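Metallo-beta-lactamase 1 (Acinetobacter baumannii, PDB 5MMD) probably catalyses the zinc-dependent hydrolysis of beta-lactams to substituted beta-amino acids, and so belongs among the enzymes of antibiotic resistance. Local coordinates at residues Val32-Leu37 against Glu81-Gly86; Asp49-Trp52 against Asp56-Lys59. All blocks are in the same frame, centred on the assembly; numbering follows the deposited sequence.

In the fold
Both interactions sit in the half of the metallo-beta-lactamase fold built on the seven-stranded mixed sheet, with centres about 7 Å apart. Along the chain, strand 32-41 comes first, then the loop 49-52 that leaves strand 44-48, then helix 54-66, and last the 81-86 turn that follows strand 70-75; so interaction 2, a local contact, falls in sequence between the two segments of interaction 1. The two meet directly where the backbone N of Thr50 bonds to O of Lys83, 2.9 Å apart. Interaction 1 holds a zinc ligand beside the sheet, while interaction 2 fits the start of helix 54-66 to the loop that bonds to the turn carrying that ligand.

Interaction 1 of 2, residues Val32-Leu37 against Glu81-Gly86; sequences VSSNGL and EDKTAG. With ZN (zinc ion), chain C.
Lys83 and Asp82 face Ser34 and Asn35 where the short helical turn 81-84 lies against strand 32-41. This turn carries the last residue of the His-X-His-X-Asp signature of metallo-beta-lactamases (His78, His80, Asp82), so the contact seats the metal-binding loop on the sheet. The bonding across it comes from the Lys83 ammonium group. Lys83 NZ donates to Ser34 OG at 2.7 Å; the serine oxygen, anti to its own N (chi1 163°), is turned to meet the ammonium. At the same distance of 2.7 Å Lys83 NZ also donates to Asn35 O, arriving in the carbonyl plane on a lone pair. Gly200 O is a third acceptor, which gives this buried ammonium three oxygen partners. The side chain reaches them because it folds at chi2 (-51°) and then runs extended to its end. Asn35 O also bonds to Tyr156 OH, whereas the Asn35 side chain points away from the turn; its OD1 bonds to Lys21 NZ and its ND2 to the backbone oxygens of Pro199 and Gly202. Van der Waals contact is slight: Ser34 CB lies 3.9 Å from Asp82 CB. Between charges, Lys83 NZ makes a long salt bridge to Asp82 OD2, 3.9 Å away. That same Asp82 OD2 coordinates a zinc ion at 2.0 Å. Cys159 and His201 bind this zinc too, and His201 is held in turn by Ser33 O. A water completes the site, 2.1 Å from the zinc ion, and it donates a hydrogen bond to Asp82 OD1.

Interaction 2 of 2, residues Asp49-Trp52 against Asp56-Lys59; sequences DTPW and DTEK
Pro51 lies against Asp56 and Thr57 at the start of helix 54-66, in the beta-alpha-beta crossover that links the parallel strands 44-48 and 70-75. The chain leaves strand 44-48, runs through 49-52 and turns back at once into the helix, bringing the CA atoms of Pro51 and Thr57 to 5.3 Å. The tight part is the proline ring. Pro51 CB meets Asp56 CB at 3.8 Å, Pro51 CG sits 3.7 Å from Asp56 O, and Pro51 CD comes within 3.5 Å of Thr57 OG1, so one edge of the ring runs over the first turn of the helix, the proline and threonine side chains crossing at about a right angle. Thr57 OG1 is directed there by chi1 (-65°), beside its own backbone N, and its hydrogen bond goes back to O of Ser53, just before the helix. Thr50 adds a lighter touch, with Thr50 CB 3.8 Å from the same Thr57 OG1. Leu90 of helix 87-92 covers both threonines from outside the two segments. Asp56 belongs to the buried part as well: its CB packs on Pro51, and OD1 takes a weak hydrogen bond from Leu8 N. Toward solvent the contact opens out. Lys59 is exposed and its end leads off the loop, Glu58 points away, and Trp52 points away from the helix and touches strand 17-26 and the 81-84 turn. Thr50 OG1 accepts from Gly86 N and donates to Pro51 O, with Thr50 OG1 2.8 Å from that oxygen and tilted 22° from the carbonyl plane.

Interaction 1 of 2, residues Val32-Leu37 against Glu81-Gly86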
loop_
_atom_site.group_PDB
_atom_site.type_symbol
_atom_site.label_atom_id
_atom_site.label_comp_id
_atom_site.label_asym_id
_atom_site.label_seq_id
_atom_site.Cartn_x
_atom_site.Cartn_y
_atom_site.Cartn_z
ATOM N N VAL A 32 -14.920 -0.410 -6.994
ATOM C CA VAL A 32 -14.049 -0.457 -5.839
ATOM C C VAL A 32 -13.011 0.687 -5.918
ATOM O O VAL A 32 -12.569 1.076 -7.007
ATOM C CB VAL A 32 -13.314 -1.833 -5.781
ATOM C CG1 VAL A 32 -12.474 -1.967 -4.535
ATOM C CG2 VAL A 32 -14.302 -2.952 -5.906
ATOM N N SER A 33 -12.630 1.271 -4.784
ATOM C CA SER A 33 -11.568 2.258 -4.796
ATOM C C SER A 33 -10.319 1.672 -4.107
ATOM O O SER A 33 -10.420 0.777 -3.285
ATOM C CB SER A 33 -11.998 3.547 -4.091
ATOM O OG SER A 33 -12.227 3.319 -2.709
ATOM N N SER A 34 -9.177 2.262 -4.382
ATOM C CA SER A 34 -7.912 1.812 -3.785
ATOM C C SER A 34 -7.109 3.000 -3.333
ATOM O O SER A 34 -7.073 3.980 -4.052
ATOM C CB SER A 34 -7.127 0.993 -4.798
ATOM O OG SER A 34 -5.751 0.872 -4.427
ATOM N N ASN A 35 -6.459 2.894 -2.171
ATOM C CA ASN A 35 -5.664 3.981 -1.591
ATOM C C ASN A 35 -4.167 3.809 -1.838
ATOM O O ASN A 35 -3.674 2.695 -1.907
ATOM C CB ASN A 35 -5.844 4.073 -0.078
ATOM C CG ASN A 35 -7.278 4.330 0.333
ATOM O OD1 ASN A 35 -8.031 5.006 -0.354
ATOM N ND2 ASN A 35 -7.660 3.770 1.470
ATOM N N GLY A 36 -3.465 4.923 -1.917
ATOM C CA GLY A 36 -2.008 4.908 -1.783
ATOM C C GLY A 36 -1.610 6.249 -1.177
ATOM O O GLY A 36 -2.502 7.035 -0.842
ATOM N N LEU A 37 -0.313 6.501 -0.995
ATOM C CA LEU A 37 0.121 7.812 -0.499
ATOM C C LEU A 37 1.120 8.465 -1.427
ATOM O O LEU A 37 1.822 7.818 -2.196
ATOM C CB LEU A 37 0.737 7.712 0.901
ATOM C CG LEU A 37 -0.112 7.163 2.062
ATOM C CD1 LEU A 37 0.680 7.005 3.350
ATOM C CD2 LEU A 37 -1.336 8.053 2.336
ATOM N N GLU A 81 -2.952 -5.870 -8.763
ATOM C CA GLU A 81 -3.078 -4.810 -9.748
ATOM C C GLU A 81 -3.481 -3.451 -9.153
ATOM O O GLU A 81 -3.107 -2.422 -9.704
ATOM C CB GLU A 81 -4.092 -5.224 -10.795
ATOM C CG GLU A 81 -4.152 -4.360 -12.027
ATOM C CD GLU A 81 -2.943 -4.467 -12.932
ATOM O OE1 GLU A 81 -2.935 -3.727 -13.931
ATOM O OE2 GLU A 81 -2.038 -5.303 -12.708
ATOM N N ASP A 82 -4.207 -3.446 -8.034
ATOM C CA ASP A 82 -4.619 -2.167 -7.456
ATOM C C ASP A 82 -3.406 -1.370 -6.923
ATOM O O ASP A 82 -3.524 -0.179 -6.749
ATOM C CB ASP A 82 -5.714 -2.316 -6.354
ATOM C CG ASP A 82 -5.363 -3.282 -5.235
ATOM O OD1 ASP A 82 -4.666 -4.282 -5.522
ATOM O OD2 ASP A 82 -5.876 -3.089 -4.077
ATOM N N LYS A 83 -2.260 -1.999 -6.722
ATOM C CA LYS A 83 -1.074 -1.307 -6.155
ATOM C C LYS A 83 0.140 -1.280 -7.094
ATOM O O LYS A 83 1.142 -0.583 -6.820
ATOM C CB LYS A 83 -0.676 -1.983 -4.844
ATOM C CG LYS A 83 -1.752 -2.134 -3.805
ATOM C CD LYS A 83 -2.507 -0.828 -3.481
ATOM C CE LYS A 83 -3.559 -1.083 -2.393
ATOM N NZ LYS A 83 -4.422 0.076 -2.233
ATOM N N THR A 84 0.044 -2.023 -8.203
ATOM C CA THR A 84 1.121 -2.188 -9.166
ATOM C C THR A 84 0.743 -1.793 -10.586
ATOM O O THR A 84 1.557 -1.941 -11.481
ATOM C CB THR A 84 1.597 -3.650 -9.261
ATOM O OG1 THR A 84 0.498 -4.480 -9.689
ATOM C CG2 THR A 84 2.172 -4.137 -7.908
ATOM N N ALA A 85 -0.479 -1.324 -10.828
ATOM C CA ALA A 85 -0.894 -1.123 -12.220
ATOM C C ALA A 85 0.019 -0.157 -12.940
ATOM O O ALA A 85 0.181 -0.247 -14.154
ATOM C CB ALA A 85 -2.370 -0.628 -12.334
ATOM N N GLY A 86 0.589 0.793 -12.214
ATOM C CA GLY A 86 1.361 1.827 -12.856
ATOM C C GLY A 86 2.843 1.548 -12.981
ATOM O O GLY A 86 3.573 2.385 -13.523
HETATM ZN ZN ZN C . -6.125 -4.219 -2.450
HETATM O O HOH W 1 -4.062 2.206 -5.490
HETATM O O HOH W 2 -5.774 -6.071 -3.297
#

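Interaction 2 of 2, residues Asp49-Trp52 against Asp56-Lys59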
loop_
_atom_site.group_PDB
_atom_site.type_symbol
_atom_site.label_atom_id
_atom_site.label_comp_id
_atom_site.label_asym_id
_atom_site.label_seq_id
_atom_site.Cartn_x
_atom_site.Cartn_y
_atom_site.Cartn_z
ATOM N N ASP A 49 2.407 2.854 -3.346
ATOM C CA ASP A 49 1.450 2.102 -4.196
ATOM C C ASP A 49 0.976 2.937 -5.367
ATOM O O ASP A 49 0.653 4.118 -5.214
ATOM C CB ASP A 49 0.287 1.569 -3.369
ATOM C CG ASP A 49 0.688 0.348 -2.593
ATOM O OD1 ASP A 49 1.734 -0.208 -2.958
ATOM O OD2 ASP A 49 0.015 -0.032 -1.623
ATOM N N THR A 50 1.021 2.348 -6.565
ATOM C CA THR A 50 0.530 3.059 -7.712
ATOM C C THR A 50 -0.997 3.096 -7.677
ATOM O O THR A 50 -1.636 2.326 -6.978
ATOM C CB THR A 50 0.962 2.426 -9.055
ATOM O OG1 THR A 50 0.162 1.247 -9.301
ATOM C CG2 THR A 50 2.439 2.056 -9.068
ATOM N N PRO A 51 -1.572 4.028 -8.414
ATOM C CA PRO A 51 -3.016 3.976 -8.681
ATOM C C PRO A 51 -3.371 2.707 -9.480
ATOM O O PRO A 51 -2.483 2.013 -9.968
ATOM C CB PRO A 51 -3.258 5.260 -9.482
ATOM C CG PRO A 51 -2.268 6.230 -8.920
ATOM C CD PRO A 51 -1.007 5.347 -8.733
ATOM N N TRP A 52 -4.660 2.430 -9.611
ATOM C CA TRP A 52 -5.173 1.237 -10.252
ATOM C C TRP A 52 -5.157 1.272 -11.767
ATOM O O TRP A 52 -5.755 0.404 -12.389
ATOM C CB TRP A 52 -6.622 1.002 -9.816
ATOM C CG TRP A 52 -7.041 -0.408 -9.622
ATOM C CD1 TRP A 52 -6.615 -1.516 -10.293
ATOM C CD2 TRP A 52 -8.012 -0.864 -8.676
ATOM N NE1 TRP A 52 -7.270 -2.639 -9.830
ATOM C CE2 TRP A 52 -8.121 -2.267 -8.821
ATOM C CE3 TRP A 52 -8.805 -0.216 -7.723
ATOM C CZ2 TRP A 52 -9.005 -3.042 -8.049
ATOM C CZ3 TRP A 52 -9.654 -0.973 -6.940
ATOM C CH2 TRP A 52 -9.745 -2.388 -7.103
ATOM N N ASP A 56 -4.330 6.851 -14.479
ATOM C CA ASP A 56 -4.329 7.552 -13.203
ATOM C C ASP A 56 -2.913 7.651 -12.601
ATOM O O ASP A 56 -2.652 8.556 -11.836
ATOM C CB ASP A 56 -5.294 6.886 -12.218
ATOM C CG ASP A 56 -6.745 7.154 -12.573
ATOM O OD1 ASP A 56 -7.048 8.265 -13.038
ATOM O OD2 ASP A 56 -7.566 6.248 -12.440
ATOM N N THR A 57 -2.017 6.740 -12.953
ATOM C CA THR A 57 -0.630 6.834 -12.512
ATOM C C THR A 57 -0.022 8.058 -13.193
ATOM O O THR A 57 0.566 8.896 -12.526
ATOM C CB THR A 57 0.201 5.564 -12.807
ATOM O OG1 THR A 57 -0.327 4.474 -12.046
ATOM C CG2 THR A 57 1.690 5.777 -12.407
ATOM N N GLU A 58 -0.222 8.208 -14.505
ATOM C CA GLU A 58 0.225 9.435 -15.176
ATOM C C GLU A 58 -0.395 10.673 -14.539
ATOM O O GLU A 58 0.303 11.687 -14.366
ATOM C CB GLU A 58 -0.089 9.449 -16.683
ATOM C CG GLU A 58 0.343 10.787 -17.333
ATOM C CD GLU A 58 -0.760 11.872 -17.359
ATOM O OE1 GLU A 58 -1.953 11.518 -17.205
ATOM O OE2 GLU A 58 -0.452 13.094 -17.517
ATOM N N LYS A 59 -1.684 10.619 -14.189
ATOM C CA LYS A 59 -2.327 11.782 -13.584
ATOM C C LYS A 59 -1.692 12.147 -12.253
ATOM O O LYS A 59 -1.627 13.341 -11.902
ATOM C CB LYS A 59 -3.840 11.548 -13.371
ATOM C CG LYS A 59 -4.631 11.502 -14.642
ATOM C CD LYS A 59 -6.125 11.227 -14.346
ATOM C CE LYS A 59 -6.995 11.458 -15.563
ATOM N NZ LYS A 59 -6.771 10.452 -16.633
#